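Side-chain contact in predicted zincin-like metalloprotease (Acidothermus cellulolyticus 11B, PDB 3E11), which is of unknown function but is predicted to be a zincin-like metalloprotease and binds calcium: residues D11-E16 with S84-E89. Numbering follows the deposited sequence. Where two conformers were deposited one is given.
Sequences DELVAE and SEVIDE
Leu13 meets both Val86 and Ile87, one with each of its methyl branches. CD2 of Leu13 lies 3.8 Å from CD1 of Ile87, and CD1 of Leu13 reaches CG1 of Val86 at 4.0 Å; in both pairs the side chains cross at about a right angle. The forked end of a leucine suits this place because it can address two neighbouring residues at once. Ile87 has CG1 anti to its carbonyl carbon (chi1 -70°), and isoleucine's longer branch ends in a methyl able to reach both Leu13 and Glu16: CD1 is 3.7 Å from CG of Glu16. Cutting Ile87 back to an alanine is likely to open a gap beside CD2 of Leu13 and strip the Glu16 methylenes of their apolar cover. The axes of segments 11-16 and 84-89 approach to 8.6 Å and cross at -56°, where helix 7-19 packs on the first turns of helix 83-101, which farther along carries an HExxH sequence, consistent with a zincin-like fold. Glu16 suits this exposed margin, its methylenes packing on Ile87 while, in the conformer described, the chain's end leads away; its side chain lies about 4 Å from that of Asp19, a calcium-binding residue, though no calcium is bound in this chain. Compact, branched Val86 suits a buried spot shared with Leu13, Ile76 of helix 73-78 and Val3, while Arg91 NH2 hydrogen-bonds the backbone O of Glu16, tying the helices together beyond the apolar patch.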
loop_
_atom_site.group_PDB
_atom_site.type_symbol
_atom_site.label_atom_id
_atom_site.label_comp_id
_atom_site.label_asym_id
_atom_site.label_seq_id
_atom_site.Cartn_x
_atom_site.Cartn_y
_atom_site.Cartn_z
ATOM N N ASP A 11 -3.826 -5.778 -9.676
ATOM C CA ASP A 11 -2.555 -5.090 -9.944
ATOM C C ASP A 11 -2.720 -3.748 -10.666
ATOM O O ASP A 11 -2.079 -2.762 -10.310
ATOM C CB ASP A 11 -1.584 -5.995 -10.706
ATOM C CG ASP A 11 -1.140 -7.176 -9.888
ATOM O OD1 ASP A 11 -1.207 -7.068 -8.656
ATOM O OD2 ASP A 11 -0.753 -8.210 -10.488
ATOM N N GLU A 12 -3.623 -3.707 -11.619
ATOM C CA GLU A 12 -3.952 -2.487 -12.338
ATOM C C GLU A 12 -4.595 -1.441 -11.455
ATOM O O GLU A 12 -4.288 -0.259 -11.567
ATOM C CB GLU A 12 -4.889 -2.837 -13.497
ATOM C CG GLU A 12 -4.234 -3.762 -14.539
ATOM C CD GLU A 12 -5.167 -4.242 -15.647
ATOM O OE1 GLU A 12 -6.369 -3.924 -15.626
ATOM O OE2 GLU A 12 -4.684 -4.950 -16.564
ATOM N N LEU A 13 -5.500 -1.880 -10.588
ATOM C CA LEU A 13 -6.097 -1.008 -9.568
ATOM C C LEU A 13 -5.036 -0.472 -8.574
ATOM O O LEU A 13 -5.084 0.682 -8.176
ATOM C CB LEU A 13 -7.232 -1.747 -8.855
ATOM C CG LEU A 13 -8.365 -2.186 -9.830
ATOM C CD1 LEU A 13 -9.540 -2.781 -9.068
ATOM C CD2 LEU A 13 -8.822 -1.068 -10.739
ATOM N N VAL A 14 -4.084 -1.306 -8.183
ATOM C CA VAL A 14 -2.966 -0.829 -7.374
ATOM C C VAL A 14 -2.157 0.281 -8.075
ATOM O O VAL A 14 -1.790 1.301 -7.434
ATOM C CB VAL A 14 -2.057 -1.982 -6.923
ATOM C CG1 VAL A 14 -0.873 -1.449 -6.165
ATOM C CG2 VAL A 14 -2.867 -2.968 -6.072
ATOM N N ALA A 15 -1.881 0.097 -9.367
ATOM C CA ALA A 15 -1.148 1.087 -10.132
ATOM C C ALA A 15 -1.926 2.405 -10.135
ATOM O O ALA A 15 -1.331 3.456 -9.919
ATOM C CB ALA A 15 -0.855 0.624 -11.533
ATOM N N GLU A 16 -3.241 2.334 -10.340
ATOM C CA GLU A 16 -4.090 3.537 -10.347
ATOM C C GLU A 16 -4.103 4.199 -8.973
ATOM O O GLU A 16 -4.109 5.421 -8.875
ATOM C CB GLU A 16 -5.520 3.214 -10.770
ATOM C CG GLU A 16 -6.452 4.443 -10.811
ATOM C CD GLU A 16 -6.092 5.433 -11.896
ATOM O OE1 GLU A 16 -5.391 5.035 -12.848
ATOM O OE2 GLU A 16 -6.514 6.610 -11.811
ATOM N N SER A 84 -13.591 1.370 -8.299
ATOM C CA SER A 84 -13.195 2.690 -7.797
ATOM C C SER A 84 -13.047 2.688 -6.276
ATOM O O SER A 84 -12.085 3.281 -5.755
ATOM C CB SER A 84 -14.166 3.768 -8.233
ATOM O OG SER A 84 -14.253 3.824 -9.651
ATOM N N GLU A 85 -13.959 2.011 -5.567
ATOM C CA GLU A 85 -13.835 1.890 -4.100
ATOM C C GLU A 85 -12.563 1.141 -3.751
ATOM O O GLU A 85 -11.871 1.499 -2.800
ATOM C CB GLU A 85 -15.050 1.231 -3.459
ATOM C CG GLU A 85 -16.277 2.123 -3.505
ATOM C CD GLU A 85 -17.481 1.574 -2.759
ATOM O OE1 GLU A 85 -17.451 0.455 -2.227
ATOM O OE2 GLU A 85 -18.485 2.305 -2.708
ATOM N N VAL A 86 -12.241 0.114 -4.526
ATOM C CA VAL A 86 -10.995 -0.651 -4.325
ATOM C C VAL A 86 -9.771 0.270 -4.490
ATOM O O VAL A 86 -8.870 0.276 -3.643
ATOM C CB VAL A 86 -10.851 -1.883 -5.272
ATOM C CG1 VAL A 86 -9.471 -2.514 -5.123
ATOM C CG2 VAL A 86 -11.883 -2.918 -4.952
ATOM N N ILE A 87 -9.742 1.032 -5.570
ATOM C CA ILE A 87 -8.653 1.991 -5.814
ATOM C C ILE A 87 -8.470 2.909 -4.608
ATOM O O ILE A 87 -7.332 3.088 -4.092
ATOM C CB ILE A 87 -8.899 2.837 -7.105
ATOM C CG1 ILE A 87 -8.755 1.954 -8.367
ATOM C CG2 ILE A 87 -7.897 3.964 -7.178
ATOM C CD1 ILE A 87 -9.384 2.524 -9.629
ATOM N N ASP A 88 -9.586 3.482 -4.157
ATOM C CA ASP A 88 -9.587 4.413 -3.020
ATOM C C ASP A 88 -9.071 3.764 -1.746
ATOM O O ASP A 88 -8.266 4.346 -1.015
ATOM C CB ASP A 88 -10.981 4.956 -2.773
ATOM C CG ASP A 88 -11.385 5.952 -3.805
ATOM O OD1 ASP A 88 -10.516 6.392 -4.553
ATOM O OD2 ASP A 88 -12.576 6.286 -3.899
ATOM N N GLU A 89 -9.545 2.556 -1.500
ATOM C CA GLU A 89 -9.169 1.821 -0.331
ATOM C C GLU A 89 -7.701 1.433 -0.363
ATOM O O GLU A 89 -7.012 1.503 0.653
ATOM C CB GLU A 89 -10.058 0.593 -0.177
ATOM C CG GLU A 89 -10.118 0.062 1.234
ATOM C CD GLU A 89 -10.629 1.101 2.225
ATOM O OE1 GLU A 89 -11.557 1.848 1.903
ATOM O OE2 GLU A 89 -10.078 1.185 3.315
#